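Long-range contacts in arabinan endo-1,5-alpha-l-arabinosidase A (Cellvibrio cellulosa, PDB 1GYE), which cleaves alpha-1,5-linked arabinofuranosyl bonds of linear arabinan, releasing almost exclusively arabinotriose, and so takes part in breaking down the plant cell wall: residues F20-G25 and W63-Y68; D4-V9 and Y283-K288. One frame throughout, in Å; residues are numbered along the deposited sequence.

In the fold
The enzyme is a five-bladed beta-propeller, and both contacts join neighbouring blades next to the bound sugar. Interaction 1 brings together strands 16-24 and 61-70 of two adjacent blades, and every residue that touches is buried. Interaction 2 sets the loop before strand 9-13 against strand 284-294, which brings the first and last blades together. It is mostly buried, but Asp-4 and Leu-284 are partly exposed. Interaction 1 combines one straight hydrogen bond with an aromatic and aliphatic core. Interaction 2 has no hydrogen bond between its segments and rests on apolar and C-H contacts. The two meet at Thr-22 and Asp-7, and both touch the arabinofuranose of chain B.

Interaction 1. Residues F20-G25 and W63-Y68; sequences FSTGPG and WAPDIY. With AHR (alpha-L-arabinofuranose), chain B; AHR (alpha-L-arabinofuranose), chain C; AHR (alpha-L-arabinofuranose), chain D.
Trp-63 meets Thr-22 at the sugar end of the contact. Thr-22 CG2 lies 4.0 Å from Trp-63 CD1 and approaches the indole obliquely. One face of that indole carries the sugars: O5 of the chain C arabinofuranose sits 3.4 Å above the ring plane, towards the rim. C1 of the chain D sugar lies over the same face, and Thr-22 CG2 is 3.8 Å from this C1.

At Ala-64 the chain turns a corner. Its N donates to Thr-22 OG1 at 2.7 Å, in a nearly straight bond (169°). The chi1 of Thr-22 (-74°) divides its branches: OG1 turns to Ala-64, and CG2, opposite the backbone N, faces the sugars.

Pro-65 lays its ring along the backbone of Phe-20 to Thr-22. Pro-65 CG is 3.9 Å from Phe-20 CB, and Pro-65 CD is 3.7 Å from Thr-22 N.

Ile-67 crosses Phe-20 at about a right angle. Its CB lies over the ring face in a CH-pi contact, and Ile-67 CG1 reaches Phe-20 CE1 at 3.7 Å. Val-9 also packs on both residues.

Thr-22 OG1 is also hydrogen-bonded to Asp-7 OD2. Asp-7 is probably the catalytic proton acceptor, so the Ala-64 bond probably helps to hold a second-shell hydroxyl that positions it.

Interaction 2. Residues D4-V9 and Y283-K288; sequences DVHDPV and YLQKLK. With AHR (alpha-L-arabinofuranose), chain B.
Val-5 and Leu-287 form the apolar part of this contact. Val-5 CG2 lies 3.8 Å from Leu-287 CB, and the two side chains pass at a slant. Leu-287 CD1 also comes within 4.4 Å of Pro-8 CB, a looser approach. Leu-19 of strand 16-24 touches both Val-5 and Leu-287. At the other end, Asp-4 CB rests on the branched end of Leu-284, 4.0 Å from its CD2.

Two carbon-to-oxygen contacts use backbone carbonyls. Asp-4 CA makes a bent C-H...O contact with Gln-285 O, at 3.5 Å. In return, the side-chain CG of Gln-285 lies 3.3 Å from Val-5 O. With chi1 at 57°, Gln-285 CG sits between its own backbone N and carbonyl carbon, and the chain then bends towards the sugar.

The His-6 ring turns its edge to Gln-285, with CD2 3.7 Å from Gln-285 CD. The ring and amide planes are 79° apart. His-275 stacks on the His-6 ring.

The hydrogen bonds lie within the segments or run to other partners. His-6 ND1 donates to Asp-7 OD2 at 2.7 Å, nearly in the imidazole plane but from above the carboxylate plane. His-6 NE2 is bonded to Tyr-277 OH.

Asp-4 OD2 lies 3.2 Å from O5 of the chain B arabinofuranose, a possible hydrogen bond that is not settled. Gln-285 borders the same sugar, and both residues line the glycan pocket. Packing between the first and last blades therefore probably helps to shape the part of the sugar site around the chain B residue, and His-6, hydrogen-bonded through both nitrogens, probably helps to orient Asp-7, the likely catalytic base.

Interaction 1. Residues F20-G25 and W63-Y68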
loop_
_atom_site.group_PDB
_atom_site.type_symbol
_atom_site.label_atom_id
_atom_site.label_comp_id
_atom_site.label_asym_id
_atom_site.label_seq_id
_atom_site.Cartn_x
_atom_site.Cartn_y
_atom_site.Cartn_z
ATOM N N PHE A 20 6.182 0.899 8.568
ATOM C CA PHE A 20 6.839 -0.005 7.634
ATOM C C PHE A 20 6.958 0.680 6.281
ATOM O O PHE A 20 5.986 1.290 5.752
ATOM C CB PHE A 20 6.087 -1.348 7.499
ATOM C CG PHE A 20 5.844 -2.044 8.813
ATOM C CD1 PHE A 20 4.928 -1.535 9.738
ATOM C CD2 PHE A 20 6.528 -3.204 9.131
ATOM C CE1 PHE A 20 4.719 -2.180 10.972
ATOM C CE2 PHE A 20 6.344 -3.860 10.362
ATOM C CZ PHE A 20 5.431 -3.358 11.273
ATOM N N SER A 21 8.154 0.593 5.715
ATOM C CA SER A 21 8.435 1.227 4.431
ATOM C C SER A 21 9.053 0.242 3.471
ATOM O O SER A 21 9.804 -0.685 3.874
ATOM C CB SER A 21 9.438 2.388 4.653
ATOM O OG SER A 21 9.781 3.018 3.435
ATOM N N THR A 22 8.799 0.483 2.186
ATOM C CA THR A 22 9.637 -0.101 1.144
ATOM C C THR A 22 11.125 0.077 1.548
ATOM O O THR A 22 11.562 1.164 1.949
ATOM C CB THR A 22 9.318 0.601 -0.215
ATOM O OG1 THR A 22 8.028 0.162 -0.758
ATOM C CG2 THR A 22 10.367 0.244 -1.279
ATOM N N GLY A 23 11.908 -0.987 1.454
ATOM C CA GLY A 23 13.342 -0.880 1.693
ATOM C C GLY A 23 13.955 -2.247 1.968
ATOM O O GLY A 23 13.222 -3.257 1.955
ATOM N N PRO A 24 15.273 -2.302 2.201
ATOM C CA PRO A 24 15.969 -3.604 2.362
ATOM C C PRO A 24 15.258 -4.437 3.437
ATOM O O PRO A 24 15.099 -3.922 4.561
ATOM C CB PRO A 24 17.397 -3.204 2.800
ATOM C CG PRO A 24 17.593 -1.834 2.233
ATOM C CD PRO A 24 16.200 -1.153 2.345
ATOM N N GLY A 25 14.791 -5.642 3.088
ATOM C CA GLY A 25 14.018 -6.501 3.992
ATOM C C GLY A 25 12.769 -5.912 4.653
ATOM O O GLY A 25 12.202 -6.515 5.578
ATOM N N TRP A 63 9.038 -4.284 -1.535
ATOM C CA TRP A 63 8.192 -3.143 -1.835
ATOM C C TRP A 63 6.852 -3.200 -1.153
ATOM O O TRP A 63 6.218 -4.283 -0.999
ATOM C CB TRP A 63 7.906 -3.032 -3.323
ATOM C CG TRP A 63 9.090 -2.910 -4.258
ATOM C CD1 TRP A 63 10.414 -2.777 -3.929
ATOM C CD2 TRP A 63 9.037 -2.916 -5.698
ATOM N NE1 TRP A 63 11.179 -2.705 -5.070
ATOM C CE2 TRP A 63 10.379 -2.798 -6.170
ATOM C CE3 TRP A 63 7.987 -3.004 -6.642
ATOM C CZ2 TRP A 63 10.713 -2.778 -7.540
ATOM C CZ3 TRP A 63 8.311 -2.977 -8.030
ATOM C CH2 TRP A 63 9.670 -2.868 -8.454
ATOM N N ALA A 64 6.395 -2.010 -0.798
ATOM C CA ALA A 64 5.000 -1.801 -0.582
ATOM C C ALA A 64 4.447 -2.810 0.426
ATOM O O ALA A 64 3.607 -3.648 0.083
ATOM C CB ALA A 64 4.255 -1.898 -1.931
ATOM N N PRO A 65 4.900 -2.725 1.683
ATOM C CA PRO A 65 4.435 -3.664 2.700
ATOM C C PRO A 65 2.985 -3.378 3.055
ATOM O O PRO A 65 2.409 -2.282 2.764
ATOM C CB PRO A 65 5.319 -3.320 3.890
ATOM C CG PRO A 65 5.598 -1.887 3.700
ATOM C CD PRO A 65 5.829 -1.720 2.250
ATOM N N ASP A 66 2.371 -4.359 3.691
ATOM C CA ASP A 66 1.162 -4.043 4.437
ATOM C C ASP A 66 1.182 -4.770 5.774
ATOM O O ASP A 66 1.653 -5.930 5.849
ATOM C CB ASP A 66 -0.109 -4.358 3.639
ATOM C CG ASP A 66 -1.325 -3.692 4.240
ATOM O OD1 ASP A 66 -1.231 -2.482 4.525
ATOM O OD2 ASP A 66 -2.389 -4.300 4.499
ATOM N N ILE A 67 0.746 -4.074 6.820
ATOM C CA ILE A 67 0.774 -4.616 8.158
ATOM C C ILE A 67 -0.659 -4.900 8.607
ATOM O O ILE A 67 -1.551 -4.047 8.461
ATOM C CB ILE A 67 1.596 -3.673 9.127
ATOM C CG1 ILE A 67 1.715 -4.246 10.554
ATOM C CG2 ILE A 67 1.036 -2.238 9.200
ATOM C CD1 ILE A 67 2.385 -5.620 10.656
ATOM N N TYR A 68 -0.890 -6.115 9.082
ATOM C CA TYR A 68 -2.219 -6.538 9.487
ATOM C C TYR A 68 -2.193 -7.354 10.769
ATOM O O TYR A 68 -1.343 -8.244 10.919
ATOM C CB TYR A 68 -2.870 -7.360 8.372
ATOM C CG TYR A 68 -4.323 -7.603 8.597
ATOM C CD1 TYR A 68 -5.265 -6.553 8.454
ATOM C CD2 TYR A 68 -4.778 -8.854 8.983
ATOM C CE1 TYR A 68 -6.626 -6.763 8.652
ATOM C CE2 TYR A 68 -6.145 -9.075 9.212
ATOM C CZ TYR A 68 -7.068 -8.030 9.041
ATOM O OH TYR A 68 -8.422 -8.247 9.296
HETATM O O5 AHR B . 12.666 6.078 1.157
HETATM C C5 AHR B . 12.861 4.660 1.371
HETATM C C4 AHR B . 13.685 4.103 0.215
HETATM O O4 AHR B . 13.194 4.504 -1.080
HETATM C C3 AHR B . 13.710 2.607 0.182
HETATM O O3 AHR B . 14.902 2.277 0.860
HETATM C C2 AHR B . 13.936 2.363 -1.289
HETATM O O2 AHR B . 13.537 1.063 -1.663
HETATM C C1 AHR B . 13.148 3.426 -1.995
HETATM O O5 AHR C . 10.550 0.637 -5.815
HETATM C C5 AHR C . 9.342 1.381 -5.730
HETATM C C4 AHR C . 8.275 0.651 -6.481
HETATM O O4 AHR C . 8.442 1.139 -7.797
HETATM C C3 AHR C . 6.875 1.037 -6.059
HETATM O O3 AHR C . 6.205 0.018 -5.336
HETATM C C2 AHR C . 6.187 1.250 -7.383
HETATM O O2 AHR C . 5.123 2.183 -7.222
HETATM C C1 AHR C . 7.295 1.856 -8.200
HETATM O O5 AHR D . 13.818 3.795 -3.200
HETATM C C5 AHR D . 12.883 4.337 -4.174
HETATM C C4 AHR D . 12.360 3.281 -5.177
HETATM O O4 AHR D . 11.333 2.512 -4.576
HETATM C C3 AHR D . 13.355 2.259 -5.742
HETATM O O3 AHR D . 13.388 2.397 -7.157
HETATM C C2 AHR D . 12.807 0.885 -5.458
HETATM O O2 AHR D . 13.592 0.185 -4.519
HETATM C C1 AHR D . 11.469 1.103 -4.819
#

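Interaction 2. Residues D4-V9 and Y283-K288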
loop_
_atom_site.group_PDB
_atom_site.type_symbol
_atom_site.label_atom_id
_atom_site.label_comp_id
_atom_site.label_asym_id
_atom_site.label_seq_id
_atom_site.Cartn_x
_atom_site.Cartn_y
_atom_site.Cartn_z
ATOM N N ASP A 4 12.587 9.594 5.641
ATOM C CA ASP A 4 12.310 9.122 4.279
ATOM C C ASP A 4 11.725 7.686 4.238
ATOM O O ASP A 4 12.348 6.733 4.706
ATOM C CB ASP A 4 13.523 9.316 3.351
ATOM C CG ASP A 4 14.672 8.384 3.677
ATOM O OD1 ASP A 4 15.404 8.695 4.650
ATOM O OD2 ASP A 4 14.905 7.330 3.013
ATOM N N VAL A 5 10.507 7.561 3.713
ATOM C CA VAL A 5 9.874 6.256 3.518
ATOM C C VAL A 5 9.227 6.243 2.156
ATOM O O VAL A 5 9.002 7.306 1.589
ATOM C CB VAL A 5 8.781 5.933 4.574
ATOM C CG1 VAL A 5 9.347 5.970 5.993
ATOM C CG2 VAL A 5 7.594 6.850 4.448
ATOM N N HIS A 6 8.947 5.054 1.623
ATOM C CA HIS A 6 8.209 4.910 0.354
ATOM C C HIS A 6 7.131 3.887 0.609
ATOM O O HIS A 6 7.362 2.889 1.299
ATOM C CB HIS A 6 9.120 4.431 -0.791
ATOM C CG HIS A 6 8.802 5.025 -2.151
ATOM N ND1 HIS A 6 8.059 4.355 -3.120
ATOM C CD2 HIS A 6 9.182 6.201 -2.721
ATOM C CE1 HIS A 6 7.970 5.114 -4.199
ATOM N NE2 HIS A 6 8.647 6.235 -3.987
ATOM N N ASP A 7 5.944 4.135 0.070
ATOM C CA ASP A 7 4.858 3.167 0.184
ATOM C C ASP A 7 4.559 2.780 1.686
ATOM O O ASP A 7 4.399 1.610 2.038
ATOM C CB ASP A 7 5.170 1.949 -0.743
ATOM C CG ASP A 7 5.847 2.375 -2.067
ATOM O OD1 ASP A 7 5.263 3.197 -2.799
ATOM O OD2 ASP A 7 6.979 1.990 -2.450
ATOM N N PRO A 8 4.453 3.784 2.558
ATOM C CA PRO A 8 4.373 3.543 4.012
ATOM C C PRO A 8 3.111 2.871 4.512
ATOM O O PRO A 8 2.004 3.118 3.964
ATOM C CB PRO A 8 4.412 4.946 4.582
ATOM C CG PRO A 8 3.886 5.772 3.470
ATOM C CD PRO A 8 4.403 5.218 2.230
ATOM N N VAL A 9 3.258 2.049 5.551
ATOM C CA VAL A 9 2.095 1.646 6.368
ATOM C C VAL A 9 2.422 1.786 7.855
ATOM O O VAL A 9 3.604 1.857 8.253
ATOM C CB VAL A 9 1.612 0.166 6.127
ATOM C CG1 VAL A 9 0.878 0.010 4.807
ATOM C CG2 VAL A 9 2.737 -0.815 6.279
ATOM N N TYR A 283 13.968 15.953 -4.536
ATOM C CA TYR A 283 12.808 15.104 -4.782
ATOM C C TYR A 283 12.914 13.791 -3.992
ATOM O O TYR A 283 12.403 12.762 -4.449
ATOM C CB TYR A 283 12.599 14.822 -6.299
ATOM C CG TYR A 283 12.574 16.060 -7.210
ATOM C CD1 TYR A 283 11.383 16.790 -7.400
ATOM C CD2 TYR A 283 13.737 16.500 -7.887
ATOM C CE1 TYR A 283 11.340 17.931 -8.224
ATOM C CE2 TYR A 283 13.702 17.639 -8.733
ATOM C CZ TYR A 283 12.489 18.349 -8.889
ATOM O OH TYR A 283 12.410 19.461 -9.702
ATOM N N LEU A 284 13.584 13.825 -2.832
ATOM C CA LEU A 284 13.622 12.661 -1.950
ATOM C C LEU A 284 12.337 12.571 -1.171
ATOM O O LEU A 284 11.976 13.471 -0.451
ATOM C CB LEU A 284 14.800 12.690 -0.983
ATOM C CG LEU A 284 14.760 11.670 0.173
ATOM C CD1 LEU A 284 15.132 10.239 -0.295
ATOM C CD2 LEU A 284 15.628 12.121 1.353
ATOM N N GLN A 285 11.659 11.453 -1.319
ATOM C CA GLN A 285 10.354 11.190 -0.709
ATOM C C GLN A 285 10.363 11.350 0.812
ATOM O O GLN A 285 11.262 10.869 1.463
ATOM C CB GLN A 285 9.942 9.749 -1.066
ATOM C CG GLN A 285 10.996 8.697 -0.614
ATOM C CD GLN A 285 12.044 8.313 -1.698
ATOM O OE1 GLN A 285 12.712 7.269 -1.569
ATOM N NE2 GLN A 285 12.197 9.149 -2.738
ATOM N N LYS A 286 9.332 11.974 1.375
ATOM C CA LYS A 286 9.213 12.124 2.827
ATOM C C LYS A 286 7.916 11.541 3.326
ATOM O O LYS A 286 6.892 11.576 2.615
ATOM C CB LYS A 286 9.256 13.606 3.227
ATOM C CG LYS A 286 10.519 14.397 2.794
ATOM C CD LYS A 286 11.838 13.712 3.232
ATOM C CE LYS A 286 13.014 14.692 3.241
ATOM N NZ LYS A 286 13.411 15.057 1.853
ATOM N N LEU A 287 7.947 11.019 4.548
ATOM C CA LEU A 287 6.722 10.598 5.220
ATOM C C LEU A 287 5.766 11.802 5.425
ATOM O O LEU A 287 6.202 12.902 5.748
ATOM C CB LEU A 287 7.064 9.971 6.584
ATOM C CG LEU A 287 5.884 9.694 7.514
ATOM C CD1 LEU A 287 5.102 8.555 6.989
ATOM C CD2 LEU A 287 6.346 9.388 8.887
ATOM N N LYS A 288 4.466 11.612 5.226
ATOM C CA LYS A 288 3.533 12.623 5.673
ATOM C C LYS A 288 2.306 11.946 6.233
ATOM O O LYS A 288 1.803 10.999 5.649
ATOM C CB LYS A 288 3.160 13.595 4.559
ATOM C CG LYS A 288 4.296 14.415 3.981
ATOM C CD LYS A 288 4.830 15.512 4.912
ATOM C CE LYS A 288 6.070 16.086 4.305
ATOM N NZ LYS A 288 6.808 17.123 5.150
HETATM O O5 AHR B . 12.666 6.078 1.157
HETATM C C5 AHR B . 12.861 4.660 1.371
HETATM C C4 AHR B . 13.685 4.103 0.215
HETATM O O4 AHR B . 13.194 4.504 -1.080
HETATM C C3 AHR B . 13.710 2.607 0.182
HETATM O O3 AHR B . 14.902 2.277 0.860
HETATM C C2 AHR B . 13.936 2.363 -1.289
HETATM O O2 AHR B . 13.537 1.063 -1.663
HETATM C C1 AHR B . 13.148 3.426 -1.995
#